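Local coordinates for protein citryl-CoA lyase (Hydrogenobacter thermophilus, PDB 6HXP) that probably cleaves citryl-CoA into acetyl-CoA and oxaloacetate and is built on the citrate synthase fold, at residues 95-108 against 201-214. Numbering follows the deposited sequence.
Sequences FGSAHGGALEDAMR and FDWRLGKGFFIIGR. With COA (coenzyme A), chain B.
Arg108 lies extended along the indole of Trp203, its CD over the six-membered ring, 3.9 Å from the centroid, and its guanidinium stacked nearly parallel to the indole (planes 8° apart). With CG anti to the backbone N (chi1 -170°), the arginine chain runs straight across that face; Arg204 CG packs on the other, and Glu112 holds Arg108 NE in a salt bridge. Replacing Trp203 by alanine is likely to strip the flat surface from between Arg108 and Arg204, leaving the Arg108 chain tethered by Glu112 but freer to swing. The preceding residue, Met107, lays SD against Gly206 CA (3.5 Å), and the bend at chi3 turns CE onto Phe201 O and Asp202 O. Here the backbones come closest, Glu104 CA to Gly206 CA being 4.4 Å; a side chain at Gly206 would collide with Glu104 N. A water ties Glu104 OE2 (2.6 Å) to Arg204 O and Lys207 N. Farther along, Leu103 CD1 abuts Phe210 CB, and the Phe210 edge points into the face of Phe95, centroids 4.8 Å apart, with His99 completing the aromatic cluster. Lys207 NZ donates to a lone pair of Phe95 O (2.8 Å), and Ser83 and Asn85 of the second subunit also bond this buried ammonium group, linking the loop to the neighbouring chain. Behind this layer, His99 NE2 is bonded to Ser70, and helix 188-198 packs against Ala106 and Met107. Segments 101-108 and 206-214 run roughly antiparallel (141°, axes 7.7 Å apart) within the all-helical core of the citrate synthase fold, where the far side of helix 101-116 lines the coenzyme A pocket through Ala102 and Asp105.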
ATOM      1  N   PHE A  95       1.039   3.916   9.849  1.00 17.98           N
ATOM      2  CA  PHE A  95       0.434   4.855  10.805  1.00 18.15           C
ATOM      3  C   PHE A  95      -0.921   4.353  11.308  1.00 20.46           C
ATOM      4  O   PHE A  95      -1.983   4.969  11.013  1.00 20.39           O
ATOM      5  CB  PHE A  95       0.306   6.246  10.194  1.00 18.68           C
ATOM      6  CG  PHE A  95       1.569   6.883   9.672  1.00 19.80           C
ATOM      7  CD1 PHE A  95       2.759   6.752  10.355  1.00 21.58           C
ATOM      8  CD2 PHE A  95       1.529   7.708   8.558  1.00 21.98           C
ATOM      9  CE1 PHE A  95       3.918   7.404   9.886  1.00 23.40           C
ATOM     10  CE2 PHE A  95       2.657   8.372   8.114  1.00 23.93           C
ATOM     11  CZ  PHE A  95       3.831   8.215   8.771  1.00 21.78           C
ATOM     12  N   GLY A  96      -0.891   3.286  12.064  1.00 19.20           N
ATOM     13  CA  GLY A  96      -2.075   2.661  12.592  1.00 18.72           C
ATOM     14  C   GLY A  96      -2.434   3.128  13.973  1.00 20.33           C
ATOM     15  O   GLY A  96      -2.048   4.228  14.393  1.00 21.19           O
ATOM     16  N   SER A  97      -3.188   2.289  14.672  1.00 20.89           N
ATOM     17  CA  SER A  97      -3.663   2.619  16.008  1.00 22.96           C
ATOM     18  C   SER A  97      -2.576   2.932  17.012  1.00 26.65           C
ATOM     19  O   SER A  97      -2.783   3.784  17.902  1.00 26.98           O
ATOM     20  CB  SER A  97      -4.568   1.533  16.556  1.00 25.45           C
ATOM     21  OG  SER A  97      -3.869   0.293  16.675  1.00 26.49           O
ATOM     22  N   ALA A  98      -1.393   2.320  16.841  1.00 22.86           N
ATOM     23  CA  ALA A  98      -0.270   2.523  17.750  1.00 23.87           C
ATOM     24  C   ALA A  98       0.763   3.530  17.225  1.00 26.16           C
ATOM     25  O   ALA A  98       1.793   3.773  17.871  1.00 26.88           O
ATOM     26  CB  ALA A  98       0.417   1.188  17.986  1.00 25.70           C
ATOM     27  N   HIS A  99       0.519   4.123  16.058  1.00 22.59           N
ATOM     28  CA  HIS A  99       1.450   5.001  15.386  1.00 21.47           C
ATOM     29  C   HIS A  99       0.679   6.074  14.611  1.00 23.08           C
ATOM     30  O   HIS A  99       0.921   6.336  13.438  1.00 22.26           O
ATOM     31  CB  HIS A  99       2.378   4.144  14.505  1.00 20.66           C
ATOM     32  CG  HIS A  99       3.555   4.827  13.865  1.00 21.62           C
ATOM     33  ND1 HIS A  99       4.192   5.913  14.466  1.00 23.94           N
ATOM     34  CD2 HIS A  99       4.274   4.461  12.785  1.00 23.38           C
ATOM     35  CE1 HIS A  99       5.251   6.172  13.696  1.00 23.82           C
ATOM     36  NE2 HIS A  99       5.322   5.355  12.665  1.00 23.54           N
ATOM     37  N   GLY A 100      -0.208   6.763  15.328  1.00 24.05           N
ATOM     38  CA  GLY A 100      -0.978   7.871  14.738  1.00 23.11           C
ATOM     39  C   GLY A 100      -2.417   7.937  15.175  1.00 27.05           C
ATOM     40  O   GLY A 100      -2.998   9.031  15.258  1.00 24.69           O
ATOM     41  N   GLY A 101      -2.992   6.787  15.506  1.00 23.50           N
ATOM     42  CA  GLY A 101      -4.377   6.745  15.979  1.00 25.28           C
ATOM     43  C   GLY A 101      -4.642   7.532  17.236  1.00 26.49           C
ATOM     44  O   GLY A 101      -5.757   8.010  17.449  1.00 26.40           O
ATOM     45  N   ALA A 102      -3.615   7.724  18.079  1.00 25.53           N
ATOM     46  CA  ALA A 102      -3.808   8.504  19.308  1.00 24.28           C
ATOM     47  C   ALA A 102      -4.205   9.921  18.998  1.00 24.90           C
ATOM     48  O   ALA A 102      -4.834  10.547  19.825  1.00 25.82           O
ATOM     49  CB  ALA A 102      -2.537   8.495  20.130  1.00 26.77           C
ATOM     50  N   LEU A 103      -3.840  10.458  17.822  1.00 23.20           N
ATOM     51  CA  LEU A 103      -4.278  11.831  17.467  1.00 23.32           C
ATOM     52  C   LEU A 103      -5.784  11.893  17.319  1.00 25.87           C
ATOM     53  O   LEU A 103      -6.392  12.845  17.793  1.00 24.77           O
ATOM     54  CB  LEU A 103      -3.636  12.270  16.164  1.00 24.26           C
ATOM     55  CG  LEU A 103      -2.137  12.447  16.276  1.00 31.22           C
ATOM     56  CD1 LEU A 103      -1.520  12.283  14.957  1.00 34.93           C
ATOM     57  CD2 LEU A 103      -1.819  13.807  16.825  1.00 37.72           C
ATOM     58  N   GLU A 104      -6.385  10.905  16.656  1.00 24.15           N
ATOM     59  CA  GLU A 104      -7.844  10.838  16.550  1.00 24.44           C
ATOM     60  C   GLU A 104      -8.480  10.704  17.930  1.00 25.85           C
ATOM     61  O   GLU A 104      -9.419  11.426  18.267  1.00 25.86           O
ATOM     62  CB  GLU A 104      -8.292   9.650  15.695  1.00 26.41           C
ATOM     63  CG  GLU A 104      -7.871   9.652  14.237  1.00 25.77           C
ATOM     64  CD  GLU A 104      -8.122   8.346  13.471  1.00 30.62           C
ATOM     65  OE1 GLU A 104      -8.496   7.320  14.088  1.00 36.02           O
ATOM     66  OE2 GLU A 104      -7.911   8.331  12.236  1.00 29.59           O
ATOM     67  N   ASP A 105      -7.951   9.765  18.739  1.00 24.75           N
ATOM     68  CA  ASP A 105      -8.508   9.498  20.042  1.00 25.23           C
ATOM     69  C   ASP A 105      -8.410  10.710  20.964  1.00 25.77           C
ATOM     70  O   ASP A 105      -9.350  10.991  21.697  1.00 27.02           O
ATOM     71  CB  ASP A 105      -7.833   8.291  20.690  1.00 26.96           C
ATOM     72  CG  ASP A 105      -7.921   7.017  19.857  1.00 38.44           C
ATOM     73  OD1 ASP A 105      -8.885   6.889  19.063  1.00 37.71           O
ATOM     74  OD2 ASP A 105      -7.034   6.165  20.003  1.00 45.04           O
ATOM     75  N   ALA A 106      -7.251  11.353  20.986  1.00 23.45           N
ATOM     76  CA  ALA A 106      -7.043  12.525  21.846  1.00 24.65           C
ATOM     77  C   ALA A 106      -7.904  13.694  21.384  1.00 26.22           C
ATOM     78  O   ALA A 106      -8.464  14.380  22.235  1.00 26.37           O
ATOM     79  CB  ALA A 106      -5.585  12.918  21.844  1.00 24.18           C
ATOM     80  N   MET A 107      -8.087  13.887  20.066  1.00 22.96           N
ATOM     81  CA  MET A 107      -8.980  14.963  19.620  1.00 22.65           C
ATOM     82  C   MET A 107     -10.404  14.695  20.074  1.00 26.53           C
ATOM     83  O   MET A 107     -11.090  15.615  20.493  1.00 25.77           O
ATOM     84  CB  MET A 107      -8.958  15.102  18.093  1.00 23.66           C
ATOM     85  CG  MET A 107      -7.700  15.773  17.560  1.00 23.10           C
ATOM     86  SD  MET A 107      -7.730  16.000  15.775  1.00 24.12           S
ATOM     87  CE  MET A 107      -8.917  17.369  15.600  1.00 23.51           C
ATOM     88  N   ARG A 108     -10.866  13.439  19.997  1.00 25.31           N
ATOM     89  CA  ARG A 108     -12.239  13.134  20.433  1.00 26.30           C
ATOM     90  C   ARG A 108     -12.386  13.378  21.931  1.00 28.66           C
ATOM     91  O   ARG A 108     -13.357  13.984  22.381  1.00 30.33           O
ATOM     92  CB  ARG A 108     -12.546  11.676  20.088  1.00 27.62           C
ATOM     93  CG  ARG A 108     -13.992  11.317  20.267  1.00 32.04           C
ATOM     94  CD  ARG A 108     -14.244   9.882  19.860  1.00 32.66           C
ATOM     95  NE  ARG A 108     -15.692   9.651  19.797  1.00 50.12           N
ATOM     96  CZ  ARG A 108     -16.251   8.512  19.406  1.00 69.01           C
ATOM     97  NH1 ARG A 108     -15.496   7.463  19.107  1.00 51.62           N
ATOM     98  NH2 ARG A 108     -17.571   8.403  19.338  1.00 64.10           N
ATOM     99  N   PHE A 201     -11.166  21.517  13.900  1.00 22.23           N
ATOM    100  CA  PHE A 201     -11.146  20.349  13.063  1.00 22.41           C
ATOM    101  C   PHE A 201     -11.822  19.169  13.726  1.00 26.90           C
ATOM    102  O   PHE A 201     -11.751  19.001  14.942  1.00 26.69           O
ATOM    103  CB  PHE A 201      -9.719  19.957  12.694  1.00 21.64           C
ATOM    104  CG  PHE A 201      -9.128  20.879  11.646  1.00 20.54           C
ATOM    105  CD1 PHE A 201      -9.561  20.820  10.320  1.00 21.76           C
ATOM    106  CD2 PHE A 201      -8.075  21.733  11.958  1.00 22.28           C
ATOM    107  CE1 PHE A 201      -8.969  21.604   9.338  1.00 22.76           C
ATOM    108  CE2 PHE A 201      -7.474  22.506  10.959  1.00 23.59           C
ATOM    109  CZ  PHE A 201      -7.937  22.444   9.669  1.00 22.17           C
ATOM    110  N   ASP A 202     -12.448  18.332  12.906  0.52 25.22           N
ATOM    111  CA  ASP A 202     -13.086  17.099  13.338  0.52 25.68           C
ATOM    112  C   ASP A 202     -12.025  16.107  13.819  0.52 26.10           C
ATOM    113  O   ASP A 202     -10.952  15.970  13.204  0.52 23.41           O
ATOM    114  CB  ASP A 202     -13.832  16.506  12.139  0.52 27.23           C
ATOM    115  CG  ASP A 202     -14.571  15.195  12.354  0.52 35.63           C
ATOM    116  OD1 ASP A 202     -14.659  14.730  13.520  0.52 35.31           O
ATOM    117  OD2 ASP A 202     -15.089  14.652  11.373  0.52 43.88           O
ATOM    118  N   TRP A 203     -12.314  15.405  14.920  1.00 26.81           N
ATOM    119  CA  TRP A 203     -11.374  14.386  15.450  1.00 25.83           C
ATOM    120  C   TRP A 203     -11.054  13.286  14.427  1.00 25.82           C
ATOM    121  O   TRP A 203      -9.956  12.725  14.427  1.00 24.59           O
ATOM    122  CB  TRP A 203     -11.918  13.763  16.748  1.00 28.98           C
ATOM    123  CG  TRP A 203     -13.179  12.955  16.584  1.00 32.92           C
ATOM    124  CD1 TRP A 203     -14.452  13.370  16.850  1.00 37.64           C
ATOM    125  CD2 TRP A 203     -13.267  11.552  16.319  1.00 33.49           C
ATOM    126  NE1 TRP A 203     -15.338  12.336  16.645  1.00 39.93           N
ATOM    127  CE2 TRP A 203     -14.638  11.208  16.325  1.00 39.82           C
ATOM    128  CE3 TRP A 203     -12.330  10.566  16.033  1.00 34.75           C
ATOM    129  CZ2 TRP A 203     -15.076   9.896  16.094  1.00 39.71           C
ATOM    130  CZ3 TRP A 203     -12.762   9.257  15.852  1.00 37.69           C
ATOM    131  CH2 TRP A 203     -14.127   8.961  15.794  1.00 38.76           C
ATOM    132  N   ARG A 204     -11.976  13.057  13.471  1.00 25.39           N
ATOM    133  CA  ARG A 204     -11.748  12.049  12.441  1.00 24.51           C
ATOM    134  C   ARG A 204     -10.676  12.436  11.439  1.00 25.92           C
ATOM    135  O   ARG A 204     -10.218  11.604  10.653  1.00 26.59           O
ATOM    136  CB  ARG A 204     -13.040  11.681  11.729  1.00 25.68           C
ATOM    137  CG  ARG A 204     -14.041  11.065  12.691  1.00 28.31           C
ATOM    138  CD  ARG A 204     -15.408  10.870  12.060  1.00 31.56           C
ATOM    139  NE  ARG A 204     -16.045  12.148  11.868  1.00 34.44           N
ATOM    140  CZ  ARG A 204     -17.195  12.344  11.230  1.00 37.64           C
ATOM    141  NH1 ARG A 204     -17.903  11.306  10.786  1.00 36.16           N
ATOM    142  NH2 ARG A 204     -17.671  13.574  11.076  1.00 36.18           N
ATOM    143  N   LEU A 205     -10.195  13.674  11.501  1.00 23.46           N
ATOM    144  CA  LEU A 205      -9.105  14.135  10.649  1.00 22.92           C
ATOM    145  C   LEU A 205      -7.722  14.050  11.360  1.00 23.57           C
ATOM    146  O   LEU A 205      -6.678  14.312  10.769  1.00 23.09           O
ATOM    147  CB  LEU A 205      -9.393  15.589  10.262  1.00 23.59           C
ATOM    148  CG  LEU A 205      -8.560  16.190   9.214  1.00 26.91           C
ATOM    149  CD1 LEU A 205      -8.559  15.374   7.841  1.00 26.08           C
ATOM    150  CD2 LEU A 205      -9.108  17.601   8.891  1.00 28.08           C
ATOM    151  N   GLY A 206      -7.684  13.628  12.627  1.00 22.27           N
ATOM    152  CA  GLY A 206      -6.462  13.670  13.416  1.00 22.53           C
ATOM    153  C   GLY A 206      -5.231  13.067  12.789  1.00 22.87           C
ATOM    154  O   GLY A 206      -4.156  13.669  12.821  1.00 23.61           O
ATOM    155  N   LYS A 207      -5.371  11.874  12.208  1.00 22.81           N
ATOM    156  CA  LYS A 207      -4.218  11.237  11.604  1.00 22.63           C
ATOM    157  C   LYS A 207      -3.768  12.013  10.375  1.00 21.39           C
ATOM    158  O   LYS A 207      -2.605  11.955   9.986  1.00 21.75           O
ATOM    159  CB  LYS A 207      -4.621   9.780  11.236  1.00 27.79           C
ATOM    160  CG  LYS A 207      -3.615   8.758  11.363  1.00 41.62           C
ATOM    161  CD  LYS A 207      -4.272   7.398  10.996  1.00 28.18           C
ATOM    162  CE  LYS A 207      -4.667   6.544  12.141  1.00 26.81           C
ATOM    163  NZ  LYS A 207      -4.715   5.164  11.657  1.00 23.97           N
ATOM    164  N   GLY A 208      -4.675  12.760   9.720  1.00 20.85           N
ATOM    165  CA  GLY A 208      -4.300  13.535   8.542  1.00 21.12           C
ATOM    166  C   GLY A 208      -3.183  14.498   8.775  1.00 22.30           C
ATOM    167  O   GLY A 208      -2.316  14.678   7.917  1.00 21.30           O
ATOM    168  N   PHE A 209      -3.189  15.160   9.947  1.00 21.45           N
ATOM    169  CA  PHE A 209      -2.131  16.115  10.249  1.00 21.90           C
ATOM    170  C   PHE A 209      -0.784  15.425  10.359  1.00 23.02           C
ATOM    171  O   PHE A 209       0.250  15.952   9.869  1.00 23.66           O
ATOM    172  CB  PHE A 209      -2.446  16.931  11.509  1.00 23.37           C
ATOM    173  CG  PHE A 209      -3.789  17.624  11.400  1.00 24.14           C
ATOM    174  CD1 PHE A 209      -3.997  18.633  10.470  1.00 27.47           C
ATOM    175  CD2 PHE A 209      -4.874  17.187  12.158  1.00 25.50           C
ATOM    176  CE1 PHE A 209      -5.262  19.230  10.349  1.00 28.58           C
ATOM    177  CE2 PHE A 209      -6.113  17.772  12.020  1.00 29.51           C
ATOM    178  CZ  PHE A 209      -6.301  18.752  11.093  1.00 27.60           C
ATOM    179  N   PHE A 210      -0.775  14.267  10.990  1.00 21.62           N
ATOM    180  CA  PHE A 210       0.428  13.453  11.136  1.00 20.78           C
ATOM    181  C   PHE A 210       0.941  12.958   9.818  1.00 23.32           C
ATOM    182  O   PHE A 210       2.123  13.126   9.500  1.00 23.60           O
ATOM    183  CB  PHE A 210       0.169  12.293  12.085  1.00 22.60           C
ATOM    184  CG  PHE A 210       1.383  11.483  12.429  1.00 24.53           C
ATOM    185  CD1 PHE A 210       2.491  12.080  13.008  1.00 31.44           C
ATOM    186  CD2 PHE A 210       1.402  10.118  12.249  1.00 25.76           C
ATOM    187  CE1 PHE A 210       3.600  11.322  13.379  1.00 32.54           C
ATOM    188  CE2 PHE A 210       2.523   9.369  12.610  1.00 28.77           C
ATOM    189  CZ  PHE A 210       3.627   9.973  13.115  1.00 29.00           C
ATOM    190  N   ILE A 211       0.038  12.497   8.963  1.00 19.25           N
ATOM    191  CA  ILE A 211       0.472  12.030   7.655  1.00 18.88           C
ATOM    192  C   ILE A 211       1.088  13.133   6.847  1.00 20.92           C
ATOM    193  O   ILE A 211       2.151  12.984   6.240  1.00 20.81           O
ATOM    194  CB  ILE A 211      -0.740  11.427   6.911  1.00 20.39           C
ATOM    195  CG1 ILE A 211      -1.234  10.132   7.597  1.00 22.72           C
ATOM    196  CG2 ILE A 211      -0.365  11.139   5.427  1.00 23.36           C
ATOM    197  CD1 ILE A 211      -2.600   9.776   7.266  1.00 26.07           C
ATOM    198  N   ILE A 212       0.409  14.284   6.768  1.00 18.51           N
ATOM    199  CA  ILE A 212       0.903  15.388   5.961  1.00 17.59           C
ATOM    200  C   ILE A 212       2.277  15.859   6.469  1.00 20.27           C
ATOM    201  O   ILE A 212       3.154  16.120   5.652  1.00 20.55           O
ATOM    202  CB  ILE A 212      -0.110  16.543   5.988  1.00 19.81           C
ATOM    203  CG1 ILE A 212      -1.343  16.155   5.217  1.00 19.38           C
ATOM    204  CG2 ILE A 212       0.510  17.854   5.427  1.00 20.55           C
ATOM    205  CD1 ILE A 212      -2.576  17.062   5.481  1.00 19.57           C
ATOM    206  N   GLY A 213       2.415  15.944   7.768  1.00 19.66           N
ATOM    207  CA  GLY A 213       3.655  16.407   8.382  1.00 20.68           C
ATOM    208  C   GLY A 213       4.789  15.446   8.201  1.00 21.89           C
ATOM    209  O   GLY A 213       5.923  15.887   8.015  1.00 21.91           O
ATOM    210  N   ARG A 214       4.530  14.151   8.329  1.00 19.62           N
ATOM    211  CA  ARG A 214       5.607  13.127   8.309  1.00 18.95           C
ATOM    212  C   ARG A 214       6.013  12.659   6.921  1.00 19.88           C
ATOM    213  O   ARG A 214       7.122  12.123   6.735  1.00 19.23           O
ATOM    214  CB  ARG A 214       5.196  11.950   9.174  1.00 20.49           C
ATOM    215  CG  ARG A 214       6.163  10.775   9.271  1.00 21.99           C
ATOM    216  CD  ARG A 214       7.518  11.138   9.827  1.00 23.39           C
ATOM    217  NE  ARG A 214       7.418  11.744  11.157  1.00 22.78           N
ATOM    218  CZ  ARG A 214       7.285  11.097  12.313  1.00 26.35           C
ATOM    219  NH1 ARG A 214       7.347   9.757  12.357  1.00 24.28           N
ATOM    220  NH2 ARG A 214       7.129  11.778  13.446  1.00 27.20           N
TER
HETATM  221  N1A COA B 300      -3.917   7.247  31.054  0.73121.98           N
HETATM  222  C2A COA B 300      -4.093   6.636  32.232  0.73122.09           C
HETATM  223  N3A COA B 300      -3.224   5.897  32.930  0.73122.41           N
HETATM  224  C4A COA B 300      -2.050   5.800  32.292  0.73123.10           C
HETATM  225  C5A COA B 300      -1.723   6.366  31.069  0.73122.76           C
HETATM  226  C6A COA B 300      -2.720   7.133  30.434  0.73121.89           C
HETATM  227  N6A COA B 300      -2.537   7.769  29.274  0.73121.23           N
HETATM  228  N7A COA B 300      -0.413   6.071  30.727  0.73123.11           N
HETATM  229  C8A COA B 300       0.019   5.357  31.737  0.73123.70           C
HETATM  230  N9A COA B 300      -0.913   5.160  32.723  0.73124.16           N
HETATM  231  C1B COA B 300      -0.726   4.503  34.018  0.73125.09           C
HETATM  232  C2B COA B 300       0.359   3.413  34.059  0.73125.60           C
HETATM  233  O2B COA B 300      -0.232   2.123  33.944  0.73125.44           O
HETATM  234  C3B COA B 300       0.949   3.647  35.446  0.73126.66           C
HETATM  235  O3B COA B 300       0.063   3.115  36.457  0.73127.99           O
HETATM  236  P3B COA B 300       0.488   2.583  37.933  0.73128.04           P
HETATM  237  O7A COA B 300       1.972   2.628  38.129  0.73128.02           O
HETATM  238  O8A COA B 300      -0.266   3.465  38.934  0.73127.15           O
HETATM  239  O9A COA B 300      -0.081   1.163  38.031  0.73128.20           O
HETATM  240  C4B COA B 300       0.894   5.164  35.573  0.73126.10           C
HETATM  241  O4B COA B 300      -0.374   5.495  34.970  0.73125.40           O
HETATM  242  C5B COA B 300       1.984   5.942  34.875  0.73126.21           C
HETATM  243  O5B COA B 300       3.269   5.327  35.099  0.73126.37           O
HETATM  244  P1A COA B 300       4.499   5.540  34.059  0.73126.57           P
HETATM  245  O1A COA B 300       5.640   4.671  34.421  0.73127.39           O
HETATM  246  O2A COA B 300       4.815   7.037  34.076  0.73126.44           O
HETATM  247  O3A COA B 300       3.959   5.192  32.601  0.73125.25           O
HETATM  248  P2A COA B 300       4.295   4.021  31.576  0.73124.61           P
HETATM  249  O4A COA B 300       5.760   3.889  31.403  0.73125.00           O
HETATM  250  O5A COA B 300       3.622   2.760  32.122  0.73124.93           O
HETATM  251  O6A COA B 300       3.519   4.354  30.178  0.73123.02           O
HETATM  252  CBP COA B 300       3.389   4.714  27.774  0.73119.32           C
HETATM  253  CCP COA B 300       4.255   4.808  29.026  0.73121.15           C
HETATM  254  CDP COA B 300       3.949   5.695  26.732  0.73119.16           C
HETATM  255  CEP COA B 300       3.502   3.287  27.221  0.73119.21           C
HETATM  256  CAP COA B 300       1.894   5.028  28.041  0.73117.82           C
HETATM  257  OAP COA B 300       1.694   6.093  28.959  0.73117.39           O
HETATM  258  C9P COA B 300       1.076   5.261  26.774  0.73116.64           C
HETATM  259  O9P COA B 300       0.662   4.309  26.118  0.73116.92           O
HETATM  260  N8P COA B 300       0.813   6.532  26.457  0.73115.02           N
HETATM  261  C7P COA B 300      -0.086   6.906  25.373  0.73113.39           C
HETATM  262  C6P COA B 300      -1.540   6.685  25.744  0.73111.92           C
HETATM  263  C5P COA B 300      -2.456   6.735  24.545  0.73110.82           C
HETATM  264  O5P COA B 300      -2.522   7.738  23.837  0.73110.14           O
HETATM  265  N4P COA B 300      -3.198   5.645  24.337  0.73110.50           N
HETATM  266  C3P COA B 300      -4.472   5.650  23.629  0.73110.24           C
HETATM  267  C2P COA B 300      -4.343   5.827  22.128  0.73110.22           C
HETATM  268  S1P COA B 300      -3.252   4.515  21.517  0.73111.08           S
HETATM  269  O   HOH W   1      -7.653  10.586  11.002  1.00 26.66           O